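Local coordinates for protein p-nitrophenyl phosphatase (Pho2) (Archaeoglobus fulgidus, PDB 3QGM) that probably acts as a metal-dependent phosphatase of the haloacid dehalogenase (HAD) family and binds a calcium ion in this crystal, at residues G10-I15 with I44-N49; E72-T77 with E190-E195; I56-L61 with V68-I73; G17-S22 with R62-E67; L202-V207 with I224-V229. All coordinates share one frame; numbering follows the deposited sequence. Where two conformers were deposited one is given.

Contact 1. Residues G10-I15 with I44-N49; sequences GYIIDI and IFVSNN. With CA (calcium ion), chain E.
Parallel strand pairing joins Tyr11, Ile12 and Ile13 of strand 10-14 to Ile44, Phe45 and Val46 of strand 42-47, in the interior of a six-stranded parallel sheet. Three backbone bonds hold the register. Ile44 N reaches Tyr11 O at 3.0 Å almost head-on, and Ile13 N gives a straight bond to Ile44 O (2.8 Å). Val46 N instead approaches Ile13 O from above the carbonyl plane, and the same oxygen lies 3.2 Å from Phe45 CA in a CA-H...O contact.

On one face Ile12 lies beside Ile44, its CG1 branch against Ile44 CG2, while the other branch, CG2, comes within 3.6 Å of Val46 CG2. Helix 190-200 covers this face with Met193, Ala196, Ile199 and Ile192. The other face carries Ile13 and Phe45; here Ile15 lies nearly at right angles to Phe45, with Ile15 CG1 3.8 Å from Phe45 CB.

The pairing belongs to the Rossmann-like core of the HAD fold, whose metal site lies at the C-terminal ends of the strands. With CG anti to its backbone N (chi1 166°), Asp14 extends its carboxylate to the calcium ion and chelates it through both oxygens, OD1 at 2.6 Å and OD2 at 2.4 Å. Three waters, Asp212 OD1 and Asp16 O complete the shell, consistent with a HAD-type DxDx(T/V) signature. At the corresponding end of strand 42-47, Ser47 OG accepts from Asn49 N at 2.9 Å, an ST turn just after the strand.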
# COMPACT_ATOMS: atom_id res chain seq x y z
N GLY A 10 10.79 9.03 -36.43
CA GLY A 10 9.88 8.15 -35.69
C GLY A 10 9.12 8.77 -34.54
O GLY A 10 9.47 9.83 -34.02
N TYR A 11 8.07 8.07 -34.13
CA TYR A 11 7.14 8.53 -33.10
C TYR A 11 6.84 7.38 -32.14
O TYR A 11 6.48 6.30 -32.55
CB TYR A 11 5.86 9.04 -33.76
CG TYR A 11 6.14 10.27 -34.57
CD1 TYR A 11 6.04 11.54 -34.01
CD2 TYR A 11 6.58 10.17 -35.88
CE1 TYR A 11 6.34 12.66 -34.72
CE2 TYR A 11 6.91 11.32 -36.60
CZ TYR A 11 6.79 12.55 -36.02
OH TYR A 11 7.12 13.71 -36.73
N ILE A 12 7.03 7.64 -30.86
CA ILE A 12 6.63 6.74 -29.79
C ILE A 12 5.31 7.30 -29.32
O ILE A 12 5.26 8.41 -28.78
CB ILE A 12 7.65 6.73 -28.65
CG1 ILE A 12 8.93 6.08 -29.18
CG2 ILE A 12 7.06 5.96 -27.43
CD1 ILE A 12 10.09 5.99 -28.18
N ILE A 13 4.24 6.54 -29.59
CA ILE A 13 2.86 7.02 -29.38
C ILE A 13 2.15 6.27 -28.25
O ILE A 13 1.98 5.06 -28.26
CB ILE A 13 2.04 7.07 -30.67
CG1 ILE A 13 2.78 7.90 -31.74
CG2 ILE A 13 0.70 7.71 -30.41
CD1 ILE A 13 2.04 7.98 -33.10
N ASP A 14 1.79 7.02 -27.22
CA ASP A 14 0.86 6.52 -26.17
C ASP A 14 -0.48 6.17 -26.85
O ASP A 14 -0.92 6.89 -27.77
CB ASP A 14 0.76 7.62 -25.12
CG ASP A 14 -0.38 7.47 -24.12
OD1 ASP A 14 -0.75 6.38 -23.59
OD2 ASP A 14 -0.89 8.57 -23.83
N ILE A 15 -1.09 5.06 -26.45
CA ILE A 15 -2.37 4.63 -27.02
C ILE A 15 -3.54 5.31 -26.29
O ILE A 15 -4.28 6.08 -26.90
CB ILE A 15 -2.54 3.11 -26.92
CG1 ILE A 15 -1.45 2.40 -27.74
CG2 ILE A 15 -3.94 2.65 -27.41
CD1 ILE A 15 -1.37 0.89 -27.48
N ILE A 44 5.88 3.44 -33.08
CA ILE A 44 5.71 2.37 -32.14
C ILE A 44 4.74 2.86 -31.08
O ILE A 44 4.88 3.96 -30.52
CB ILE A 44 7.03 1.87 -31.56
CG1 ILE A 44 6.77 0.67 -30.62
CG2 ILE A 44 7.75 2.95 -30.80
CD1 ILE A 44 8.02 -0.24 -30.42
N PHE A 45 3.73 2.04 -30.84
CA PHE A 45 2.69 2.34 -29.85
C PHE A 45 3.16 1.79 -28.49
O PHE A 45 3.58 0.63 -28.40
CB PHE A 45 1.37 1.72 -30.27
CG PHE A 45 0.84 2.26 -31.57
CD1 PHE A 45 1.01 1.54 -32.75
CD2 PHE A 45 0.16 3.48 -31.63
CE1 PHE A 45 0.55 2.04 -33.97
CE2 PHE A 45 -0.31 3.98 -32.84
CZ PHE A 45 -0.12 3.25 -34.02
N VAL A 46 3.17 2.62 -27.45
CA VAL A 46 3.73 2.18 -26.17
C VAL A 46 2.69 2.37 -25.09
O VAL A 46 2.14 3.46 -24.97
CB VAL A 46 5.05 2.92 -25.82
CG1 VAL A 46 5.52 2.57 -24.39
CG2 VAL A 46 6.18 2.56 -26.80
N SER A 47 2.39 1.32 -24.32
CA SER A 47 1.36 1.39 -23.30
C SER A 47 1.81 0.74 -22.02
O SER A 47 2.49 -0.26 -22.05
CB SER A 47 0.11 0.64 -23.76
OG SER A 47 -0.78 0.47 -22.69
N ASN A 48 1.40 1.35 -20.90
CA ASN A 48 1.72 0.83 -19.59
C ASN A 48 0.75 -0.22 -19.14
O ASN A 48 0.85 -0.67 -18.01
CB ASN A 48 1.73 1.96 -18.57
CG ASN A 48 3.06 2.66 -18.49
OD1 ASN A 48 3.96 2.38 -19.28
ND2 ASN A 48 3.22 3.54 -17.48
N ASN A 49 -0.20 -0.59 -20.00
CA ASN A 49 -1.20 -1.61 -19.66
C ASN A 49 -0.54 -2.77 -18.96
O ASN A 49 0.40 -3.40 -19.48
CB ASN A 49 -1.92 -2.14 -20.92
CG ASN A 49 -3.18 -2.93 -20.58
OD1 ASN A 49 -3.11 -3.93 -19.91
ND2 ASN A 49 -4.33 -2.46 -21.05
CA CA E . -2.18 7.87 -21.95
O HOH W 1 -4.12 8.32 -20.53
O HOH W 2 -2.41 5.78 -20.90
O HOH W 3 -0.43 8.07 -20.75

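Contact 2. Residues E72-T77 with E190-E195; sequences EILVAT and EVIMRE
Glu195 brings a flat carboxylate to this otherwise aliphatic contact with Leu74, but its faces and edges do not carry the packing: the methylene stem does, with Glu195 CG 3.8 Å from Leu74 CD1. A bend at chi2 (69°) turns the acid away from the leucine, and Glu195 OE2 forms a salt bridge with Arg86.

Leu74 is the centre of the contact. It and Ile192 run alongside each other, head to tail, and Leu74 CD2 lies 3.6 Å from Ile192 CG1 and 3.3 Å from Ile192 O, a methyl set against a helix carbonyl. Farther along, Ile192 CD1 extends to Leu74 O at 4.0 Å and to the backbone around Ala76, where the strand gives way to a helix. With alanine at Leu74, both Ile192 CG1 and the Glu195 stem would probably lose an apolar partner, opening a gap between helix and strand.

Strand 73-75 and helix 190-195 run almost antiparallel (167°), their axes 9.7 Å apart. Leu74 and Ile192 also meet Val46 of the neighbouring strand, so the helix spans more than the sheet's edge. This is the layered packing of helices on a parallel sheet found in the Rossmann-like core of HAD proteins.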
# COMPACT_ATOMS: atom_id res chain seq x y z
N GLU A 72 5.30 -3.20 -33.89
CA GLU A 72 4.94 -1.81 -33.67
C GLU A 72 4.20 -1.57 -32.33
O GLU A 72 3.79 -0.44 -32.10
CB GLU A 72 4.01 -1.33 -34.79
CG GLU A 72 4.65 -1.18 -36.15
CD GLU A 72 3.62 -0.80 -37.21
OE1 GLU A 72 2.82 -1.68 -37.61
OE2 GLU A 72 3.58 0.38 -37.61
N ILE A 73 4.01 -2.60 -31.50
CA ILE A 73 3.27 -2.51 -30.22
C ILE A 73 4.21 -2.90 -29.08
O ILE A 73 4.75 -4.00 -29.11
CB ILE A 73 2.08 -3.54 -30.09
CG1 ILE A 73 1.12 -3.54 -31.28
CG2 ILE A 73 1.28 -3.25 -28.83
CD1 ILE A 73 0.25 -2.36 -31.31
N LEU A 74 4.40 -2.02 -28.11
CA LEU A 74 5.19 -2.32 -26.93
C LEU A 74 4.33 -2.04 -25.71
O LEU A 74 4.10 -0.86 -25.35
CB LEU A 74 6.48 -1.48 -26.91
CG LEU A 74 7.59 -1.82 -25.87
CD1 LEU A 74 8.09 -3.28 -25.98
CD2 LEU A 74 8.71 -0.87 -26.02
N VAL A 75 3.86 -3.11 -25.08
CA VAL A 75 3.01 -2.99 -23.89
C VAL A 75 3.77 -3.55 -22.68
O VAL A 75 4.65 -4.41 -22.82
CB VAL A 75 1.63 -3.65 -24.12
CG1 VAL A 75 1.76 -5.21 -24.34
CG2 VAL A 75 0.64 -3.26 -22.96
N ALA A 76 3.46 -3.00 -21.51
CA ALA A 76 4.25 -3.23 -20.33
C ALA A 76 4.27 -4.70 -19.98
O ALA A 76 5.25 -5.18 -19.46
CB ALA A 76 3.72 -2.37 -19.12
N THR A 77 3.19 -5.42 -20.23
CA THR A 77 3.17 -6.84 -19.89
C THR A 77 4.25 -7.57 -20.70
O THR A 77 5.12 -8.28 -20.15
CB THR A 77 1.81 -7.48 -20.20
OG1 THR A 77 1.44 -7.19 -21.56
CG2 THR A 77 0.68 -6.96 -19.20
N GLU A 190 13.03 4.43 -18.23
CA GLU A 190 13.84 4.36 -19.46
C GLU A 190 13.84 2.96 -20.00
O GLU A 190 14.13 2.74 -21.18
CB GLU A 190 15.30 4.78 -19.20
CG GLU A 190 15.45 6.25 -18.93
CD GLU A 190 15.71 6.58 -17.46
OE1 GLU A 190 15.02 5.99 -16.57
OE2 GLU A 190 16.60 7.44 -17.20
N VAL A 191 13.54 1.98 -19.15
CA VAL A 191 13.49 0.60 -19.61
C VAL A 191 12.56 0.42 -20.83
O VAL A 191 13.03 -0.01 -21.89
CB VAL A 191 13.17 -0.36 -18.44
CG1 VAL A 191 13.13 -1.75 -18.94
CG2 VAL A 191 14.26 -0.23 -17.33
N ILE A 192 11.26 0.72 -20.73
CA ILE A 192 10.37 0.53 -21.91
C ILE A 192 10.76 1.48 -23.08
O ILE A 192 10.75 1.06 -24.27
CB ILE A 192 8.88 0.63 -21.53
CG1 ILE A 192 8.00 0.11 -22.67
CG2 ILE A 192 8.52 2.05 -21.13
CD1 ILE A 192 6.57 -0.16 -22.24
N MSE A 193 11.22 2.66 -22.73
CA MSE A 193 11.60 3.66 -23.71
C MSE A 193 12.83 3.28 -24.58
O MSE A 193 12.82 3.46 -25.81
CB MSE A 193 11.77 5.03 -23.01
CG MSE A 193 10.45 5.50 -22.37
SE MSE A 193 8.86 5.58 -23.56
CE MSE A 193 9.26 7.17 -24.64
N ARG A 194 13.87 2.72 -23.95
CA ARG A 194 15.03 2.27 -24.67
C ARG A 194 14.68 1.03 -25.49
O ARG A 194 15.23 0.84 -26.58
CB ARG A 194 16.23 2.05 -23.72
CG ARG A 194 16.64 3.38 -23.07
CD ARG A 194 18.03 3.44 -22.38
NE ARG A 194 18.20 4.74 -21.70
CZ ARG A 194 18.40 5.91 -22.31
NH1 ARG A 194 18.51 7.02 -21.59
NH2 ARG A 194 18.51 6.00 -23.66
N GLU A 195 13.72 0.23 -25.02
CA GLU A 195 13.29 -0.89 -25.85
C GLU A 195 12.62 -0.37 -27.12
O GLU A 195 12.82 -0.94 -28.20
CB GLU A 195 12.38 -1.87 -25.11
CG GLU A 195 11.85 -3.04 -25.98
CD GLU A 195 12.93 -4.04 -26.41
OE1 GLU A 195 14.10 -3.90 -25.98
OE2 GLU A 195 12.61 -4.98 -27.16

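Contact 3. Residues I56-L61 with V68-I73; sequences ILLERL and VGEDEI
Leu58 reaches from helix 54-63 into the loop ahead of strand 73-75, and its atoms meet the loop in turn. CB lies 4.1 Å from Ile73 CG1. CG stands anti to the backbone N (chi1 -179°), which directs both methyls into the loop. Leu58 CD1 is the more enclosed of the two: Ile73 CG1 is 3.7 Å away, Val68 CG1 3.8 Å, and the carbonyl oxygens of Val68 and Gly69 are also close. Leu58 CD2 lies against the backbone of Glu70, 3.9 Å from Glu70 N.

One turn farther along the helix, Leu61 continues the packing, its CB 4.0 Å from Val68 CG2. Its CD1 meets Ile73 CD1 tip to tip; their apparent tightness is doubtful because Ile73 was modelled in two conformers. The loop has its own brace, Gly69 N donating to Glu72 OE1 at 2.6 Å. These segments belong to the connection between parallel strands 42-47 and 73-75, a beta-alpha-beta crossover.

Polar links lie around the leucines, with Glu70 salt-bridged to Arg55 and Val68 O hydrogen-bonded to Arg62 NH2. Between helix and loop the side chains meet one another only through carbon, so the contact rests on shape and burial, with charged groups at its margin.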
# COMPACT_ATOMS: atom_id res chain seq x y z
N ILE A 56 -3.65 -8.70 -27.61
CA ILE A 56 -4.96 -8.00 -27.40
C ILE A 56 -4.93 -6.55 -27.88
O ILE A 56 -5.83 -6.07 -28.63
CB ILE A 56 -5.38 -8.02 -25.93
CG1 ILE A 56 -5.53 -9.47 -25.43
CG2 ILE A 56 -6.57 -7.13 -25.68
CD1 ILE A 56 -6.57 -10.29 -26.10
N LEU A 57 -3.88 -5.83 -27.48
CA LEU A 57 -3.73 -4.43 -27.88
C LEU A 57 -3.46 -4.27 -29.38
O LEU A 57 -3.94 -3.31 -30.01
CB LEU A 57 -2.66 -3.75 -27.01
CG LEU A 57 -3.09 -3.48 -25.55
CD1 LEU A 57 -2.01 -2.77 -24.74
CD2 LEU A 57 -4.37 -2.63 -25.55
N LEU A 58 -2.71 -5.20 -29.96
CA LEU A 58 -2.53 -5.30 -31.40
C LEU A 58 -3.90 -5.43 -32.04
O LEU A 58 -4.27 -4.65 -32.92
CB LEU A 58 -1.64 -6.50 -31.76
CG LEU A 58 -1.31 -6.77 -33.25
CD1 LEU A 58 -0.66 -5.51 -33.82
CD2 LEU A 58 -0.46 -8.05 -33.50
N GLU A 59 -4.67 -6.42 -31.59
CA GLU A 59 -5.99 -6.64 -32.17
C GLU A 59 -6.88 -5.42 -31.96
O GLU A 59 -7.55 -5.02 -32.88
CB GLU A 59 -6.61 -7.95 -31.62
CG GLU A 59 -5.93 -9.15 -32.25
CD GLU A 59 -6.35 -10.51 -31.65
OE1 GLU A 59 -7.33 -10.58 -30.90
OE2 GLU A 59 -5.67 -11.48 -31.97
N ARG A 60 -6.79 -4.75 -30.82
CA ARG A 60 -7.57 -3.53 -30.63
C ARG A 60 -7.23 -2.43 -31.63
O ARG A 60 -8.14 -1.86 -32.27
CB ARG A 60 -7.49 -3.03 -29.22
CG ARG A 60 -8.26 -1.72 -29.03
CD ARG A 60 -8.16 -1.25 -27.61
NE ARG A 60 -8.59 -2.30 -26.72
CZ ARG A 60 -8.49 -2.29 -25.40
NH1 ARG A 60 -7.95 -1.26 -24.77
NH2 ARG A 60 -8.93 -3.34 -24.71
N LEU A 61 -5.95 -2.11 -31.79
CA LEU A 61 -5.56 -1.09 -32.78
C LEU A 61 -6.09 -1.44 -34.17
O LEU A 61 -6.62 -0.57 -34.88
CB LEU A 61 -4.05 -0.87 -32.84
CG LEU A 61 -3.46 -0.18 -31.57
CD1 LEU A 61 -2.03 0.11 -31.75
CD2 LEU A 61 -4.19 1.08 -31.27
N VAL A 68 -1.19 -2.38 -38.49
CA VAL A 68 -0.21 -2.42 -37.39
C VAL A 68 0.32 -3.84 -37.33
O VAL A 68 -0.45 -4.79 -37.32
CB VAL A 68 -0.88 -2.06 -36.00
CG1 VAL A 68 0.13 -1.97 -34.90
CG2 VAL A 68 -1.68 -0.76 -36.08
N GLY A 69 1.63 -3.98 -37.32
CA GLY A 69 2.27 -5.29 -37.04
C GLY A 69 2.66 -5.47 -35.57
O GLY A 69 2.80 -4.49 -34.83
N GLU A 70 2.81 -6.73 -35.16
CA GLU A 70 3.40 -7.13 -33.87
C GLU A 70 4.46 -6.16 -33.31
O GLU A 70 4.40 -5.67 -32.16
CB GLU A 70 4.10 -8.49 -34.07
CG GLU A 70 3.61 -9.62 -33.22
CD GLU A 70 4.21 -10.95 -33.66
OE1 GLU A 70 5.37 -11.26 -33.29
OE2 GLU A 70 3.50 -11.68 -34.39
N ASP A 71 5.47 -5.90 -34.12
CA ASP A 71 6.64 -5.22 -33.58
C ASP A 71 6.41 -3.72 -33.37
O ASP A 71 7.19 -3.08 -32.68
CB ASP A 71 7.89 -5.58 -34.40
CG ASP A 71 8.29 -7.05 -34.21
OD1 ASP A 71 8.13 -7.61 -33.09
OD2 ASP A 71 8.73 -7.68 -35.18
N GLU A 72 5.30 -3.20 -33.89
CA GLU A 72 4.94 -1.81 -33.67
C GLU A 72 4.20 -1.57 -32.33
O GLU A 72 3.79 -0.44 -32.10
CB GLU A 72 4.01 -1.33 -34.79
CG GLU A 72 4.65 -1.18 -36.15
CD GLU A 72 3.62 -0.80 -37.21
OE1 GLU A 72 2.82 -1.68 -37.61
OE2 GLU A 72 3.58 0.38 -37.61
N ILE A 73 4.01 -2.60 -31.50
CA ILE A 73 3.27 -2.51 -30.22
C ILE A 73 4.21 -2.90 -29.08
O ILE A 73 4.75 -4.00 -29.11
CB ILE A 73 2.08 -3.54 -30.09
CG1 ILE A 73 1.12 -3.54 -31.28
CG2 ILE A 73 1.28 -3.25 -28.83
CD1 ILE A 73 0.25 -2.36 -31.31

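Contact 4. Residues G17-S22 with R62-E67; sequences GVIGKS and RSFGLE
Phe64 sets its ring obliquely against the backbone of Gly20, with Phe64 CE2 4.0 Å from Gly20 CA. Its CG is anti to the carbonyl carbon (chi1 -65°), which sends the ring from the end of helix 54-63 toward the strand at 20-21. The contacts run along the ring atoms CD2, CE2 and CZ: Phe64 CD2 meets Ile19 CG2 obliquely at 4.0 Å, and Ser22 O sits at the edge, in the ring plane, 3.7 Å from Phe64 CZ. A CB on Gly20 would come within 2.6 Å of Phe64 CE2, so glycine is what lets the two approach. Were Phe64 replaced by alanine, Gly20 and the Ile19 methyl would probably lose their cover and a gap would open between the strand and the end of the helix.

Ile19 CG2 also touches Leu66 CD1 at 3.9 Å, and Leu66 continues onto helix 27-38. Between Phe64 and Leu66 the chain turns at Gly65, whose positive phi (106°) belongs to a Schellman motif ending the helix.

Segment 17-22 comes shortly after the strand that carries Asp14 and leads into a short hairpin, where HAD proteins carry their squiggle and flap. Ser22 N is hydrogen-bonded to Asp16 OD1, while Asp16 contributes its backbone oxygen to the calcium site.

Across the interface the chemistry is mostly carbon against carbon, with the carbonyl oxygen of Ser22 at the aromatic edge, where the slightly positive ring hydrogens would probably make a weakly favourable electrostatic contact.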
# COMPACT_ATOMS: atom_id res chain seq x y z
N GLY A 17 -5.88 7.75 -24.55
CA GLY A 17 -6.02 9.21 -24.49
C GLY A 17 -5.53 9.83 -25.79
O GLY A 17 -5.65 11.05 -26.00
N VAL A 18 -4.97 9.01 -26.67
CA VAL A 18 -4.35 9.52 -27.90
C VAL A 18 -5.04 8.89 -29.10
O VAL A 18 -5.57 9.61 -29.95
CB VAL A 18 -2.83 9.25 -27.98
CG1 VAL A 18 -2.21 9.87 -29.31
CG2 VAL A 18 -2.12 9.75 -26.74
N ILE A 19 -5.10 7.56 -29.13
CA ILE A 19 -5.71 6.85 -30.27
C ILE A 19 -7.05 6.19 -29.94
O ILE A 19 -7.97 6.10 -30.79
CB ILE A 19 -4.72 5.82 -30.79
CG1 ILE A 19 -3.49 6.56 -31.32
CG2 ILE A 19 -5.32 4.96 -31.89
CD1 ILE A 19 -2.25 5.84 -30.95
N GLY A 20 -7.18 5.79 -28.70
CA GLY A 20 -8.44 5.30 -28.23
C GLY A 20 -8.61 5.56 -26.76
O GLY A 20 -7.70 5.98 -26.05
N LYS A 21 -9.82 5.35 -26.32
CA LYS A 21 -10.12 5.28 -24.92
C LYS A 21 -10.73 3.91 -24.68
O LYS A 21 -11.84 3.63 -25.11
CB LYS A 21 -11.09 6.39 -24.55
CG LYS A 21 -10.75 7.09 -23.26
CD LYS A 21 -11.36 8.52 -23.21
CE LYS A 21 -10.48 9.61 -23.95
NZ LYS A 21 -11.29 10.84 -24.25
N SER A 22 -9.98 3.03 -24.04
CA SER A 22 -10.42 1.62 -23.92
C SER A 22 -10.73 1.13 -25.34
O SER A 22 -9.92 1.31 -26.22
CB SER A 22 -11.62 1.52 -22.95
OG SER A 22 -12.07 0.17 -22.76
N ARG A 62 -5.96 -2.71 -34.57
CA ARG A 62 -6.55 -3.12 -35.84
C ARG A 62 -8.06 -2.94 -35.89
O ARG A 62 -8.56 -2.57 -36.93
CB ARG A 62 -6.15 -4.55 -36.24
CG ARG A 62 -4.64 -4.73 -36.39
CD ARG A 62 -4.26 -6.24 -36.31
NE ARG A 62 -2.91 -6.48 -36.78
CZ ARG A 62 -2.28 -7.66 -36.75
NH1 ARG A 62 -2.87 -8.77 -36.27
NH2 ARG A 62 -1.04 -7.74 -37.22
N SER A 63 -8.79 -3.17 -34.79
CA SER A 63 -10.24 -2.93 -34.78
C SER A 63 -10.56 -1.44 -35.00
O SER A 63 -11.67 -1.12 -35.42
CB SER A 63 -10.92 -3.45 -33.51
OG SER A 63 -10.78 -2.57 -32.39
N PHE A 64 -9.62 -0.54 -34.69
CA PHE A 64 -9.79 0.90 -34.97
C PHE A 64 -9.55 1.24 -36.44
O PHE A 64 -9.77 2.36 -36.87
CB PHE A 64 -8.80 1.73 -34.12
CG PHE A 64 -9.04 1.65 -32.63
CD1 PHE A 64 -10.25 1.23 -32.11
CD2 PHE A 64 -8.05 2.03 -31.74
CE1 PHE A 64 -10.46 1.18 -30.77
CE2 PHE A 64 -8.26 1.97 -30.38
CZ PHE A 64 -9.45 1.53 -29.89
N GLY A 65 -9.03 0.30 -37.20
CA GLY A 65 -8.83 0.52 -38.62
C GLY A 65 -7.39 0.74 -38.99
O GLY A 65 -7.09 1.10 -40.13
N LEU A 66 -6.48 0.55 -38.03
CA LEU A 66 -5.08 0.83 -38.26
C LEU A 66 -4.40 -0.45 -38.75
O LEU A 66 -4.76 -1.56 -38.33
CB LEU A 66 -4.40 1.36 -36.97
CG LEU A 66 -5.10 2.53 -36.27
CD1 LEU A 66 -4.22 3.08 -35.18
CD2 LEU A 66 -5.45 3.63 -37.23
N GLU A 67 -3.42 -0.25 -39.61
CA GLU A 67 -2.60 -1.30 -40.14
C GLU A 67 -1.37 -1.30 -39.25
O GLU A 67 -0.62 -0.33 -39.26
CB GLU A 67 -2.22 -0.98 -41.59
CG GLU A 67 -2.05 -2.19 -42.50
CD GLU A 67 -2.98 -2.10 -43.73
OE1 GLU A 67 -4.21 -2.27 -43.55
OE2 GLU A 67 -2.48 -1.83 -44.85

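Contact 5. Residues L202-V207 with I224-V229; sequences LDAKDV and IGAETV
Val207 O and Glu227 N are bridged by an ordered water, which donates to Val207 O at 2.7 Å and accepts from Glu227 N at 3.0 Å. Ala204 O is also close to it, 3.0 Å from the water oxygen. The two bridged atoms are themselves 3.6 Å apart, and the water sits between the two chain segments near the start of the strands.

Beside the bridge, small side chains fit against backbone. Ala226 CB lies 3.5 Å from Val207 O and also borders Ala204 O; Ala204 CB in turn faces Ile224 O and, at 3.7 Å, Gly225 O. The alanine methyls are 4.2 Å apart. Gly225 has positive phi (71°) in the Schellman motif that ends helix 214-224. In segment 202-207 an Asx turn precedes strand 207-211, Lys205 N donating to the anti lone pair of Asp203 OD1 at 2.8 Å.

The contact lies at the base of the beta-alpha-beta unit formed by strand 207-211, helix 214-224 and strand 227-231, at the other end of the first strand from the metal ligand Asp212. Glu227 has its salt bridge with Lys8.

With side chains as small as those of Ala204 and Ala226, the backbones come close, and the water supplies the polar link that the two segments do not make directly at this point.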
# COMPACT_ATOMS: atom_id res chain seq x y z
N LEU A 202 16.16 3.75 -33.98
CA LEU A 202 16.37 5.20 -34.11
C LEU A 202 16.99 5.74 -32.85
O LEU A 202 16.78 5.22 -31.78
CB LEU A 202 15.07 5.97 -34.42
CG LEU A 202 14.34 5.70 -35.74
CD1 LEU A 202 13.03 6.48 -35.84
CD2 LEU A 202 15.22 5.96 -37.00
N ASP A 203 17.81 6.77 -33.02
CA ASP A 203 18.31 7.56 -31.91
C ASP A 203 17.20 8.49 -31.45
O ASP A 203 16.35 8.92 -32.24
CB ASP A 203 19.49 8.39 -32.40
CG ASP A 203 20.20 9.14 -31.27
OD1 ASP A 203 19.70 10.22 -30.83
OD2 ASP A 203 21.26 8.65 -30.82
N ALA A 204 17.23 8.83 -30.17
CA ALA A 204 16.23 9.68 -29.58
C ALA A 204 16.09 10.99 -30.34
O ALA A 204 15.00 11.55 -30.42
CB ALA A 204 16.60 9.97 -28.13
N LYS A 205 17.20 11.47 -30.89
CA LYS A 205 17.22 12.78 -31.53
C LYS A 205 16.28 12.81 -32.74
O LYS A 205 15.82 13.87 -33.15
CB LYS A 205 18.66 13.17 -31.94
CG LYS A 205 19.13 12.42 -33.19
CD LYS A 205 20.61 12.61 -33.54
CE LYS A 205 20.96 11.81 -34.80
NZ LYS A 205 22.17 12.37 -35.46
N ASP A 206 16.01 11.64 -33.30
CA ASP A 206 15.11 11.50 -34.44
C ASP A 206 13.75 10.96 -34.04
O ASP A 206 12.99 10.49 -34.90
CB ASP A 206 15.72 10.54 -35.47
CG ASP A 206 16.86 11.13 -36.20
OD1 ASP A 206 16.69 12.22 -36.79
OD2 ASP A 206 17.94 10.50 -36.19
N VAL A 207 13.41 11.03 -32.76
CA VAL A 207 12.12 10.52 -32.31
C VAL A 207 11.37 11.57 -31.46
O VAL A 207 11.99 12.38 -30.75
CB VAL A 207 12.31 9.19 -31.55
CG1 VAL A 207 10.98 8.68 -31.00
CG2 VAL A 207 12.94 8.12 -32.45
N ILE A 224 14.86 9.95 -22.11
CA ILE A 224 15.67 9.39 -23.21
C ILE A 224 16.20 10.50 -24.15
O ILE A 224 16.88 10.21 -25.13
CB ILE A 224 14.95 8.23 -24.01
CG1 ILE A 224 13.49 8.51 -24.33
CG2 ILE A 224 14.91 6.94 -23.19
CD1 ILE A 224 13.25 9.69 -25.04
N GLY A 225 15.94 11.75 -23.81
CA GLY A 225 16.42 12.86 -24.62
C GLY A 225 15.69 12.99 -25.95
O GLY A 225 16.27 13.44 -26.91
N ALA A 226 14.41 12.60 -25.98
CA ALA A 226 13.57 12.78 -27.16
C ALA A 226 12.61 13.94 -26.95
O ALA A 226 12.06 14.11 -25.84
CB ALA A 226 12.78 11.51 -27.44
N GLU A 227 12.32 14.66 -28.03
CA GLU A 227 11.36 15.76 -27.99
C GLU A 227 10.00 15.20 -27.64
O GLU A 227 9.69 14.07 -27.99
CB GLU A 227 11.25 16.48 -29.35
CG GLU A 227 12.50 17.24 -29.75
CD GLU A 227 12.22 18.16 -30.93
OE1 GLU A 227 12.42 17.72 -32.07
OE2 GLU A 227 11.76 19.30 -30.71
N THR A 228 9.20 16.01 -26.97
CA THR A 228 7.96 15.57 -26.39
C THR A 228 6.81 16.42 -26.94
O THR A 228 6.94 17.66 -27.15
CB THR A 228 7.98 15.73 -24.84
OG1 THR A 228 8.34 17.08 -24.53
CG2 THR A 228 8.99 14.74 -24.20
N VAL A 229 5.70 15.73 -27.18
CA VAL A 229 4.46 16.32 -27.69
C VAL A 229 3.31 15.92 -26.78
O VAL A 229 3.05 14.73 -26.57
CB VAL A 229 4.08 15.82 -29.11
CG1 VAL A 229 2.74 16.39 -29.49
CG2 VAL A 229 5.17 16.20 -30.19
O HOH W 4 13.92 14.32 -30.58

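Overall arrangement
From the N terminus, contact 1 closes the first loop by pairing strands 10-14 and 42-47. Contact 4 opens within that loop, at 17-22, and closes beyond it at 62-67, so the two cross; Ile19 touches both Ile13 and Phe45. Contact 3 crosses contact 4 in turn, folding the end of the crossover against helix 54-63. Contact 2 starts where contact 3 ends, sharing Glu72 and Ile73, and spans the longest separation, bringing helix 190-200 back over the sheet edge. Contact 5 follows in series and joins the chain leading into strands 207-211 and 227-231; Gly10 N meets Asp206 O there, tying it to contact 1 through the sheet.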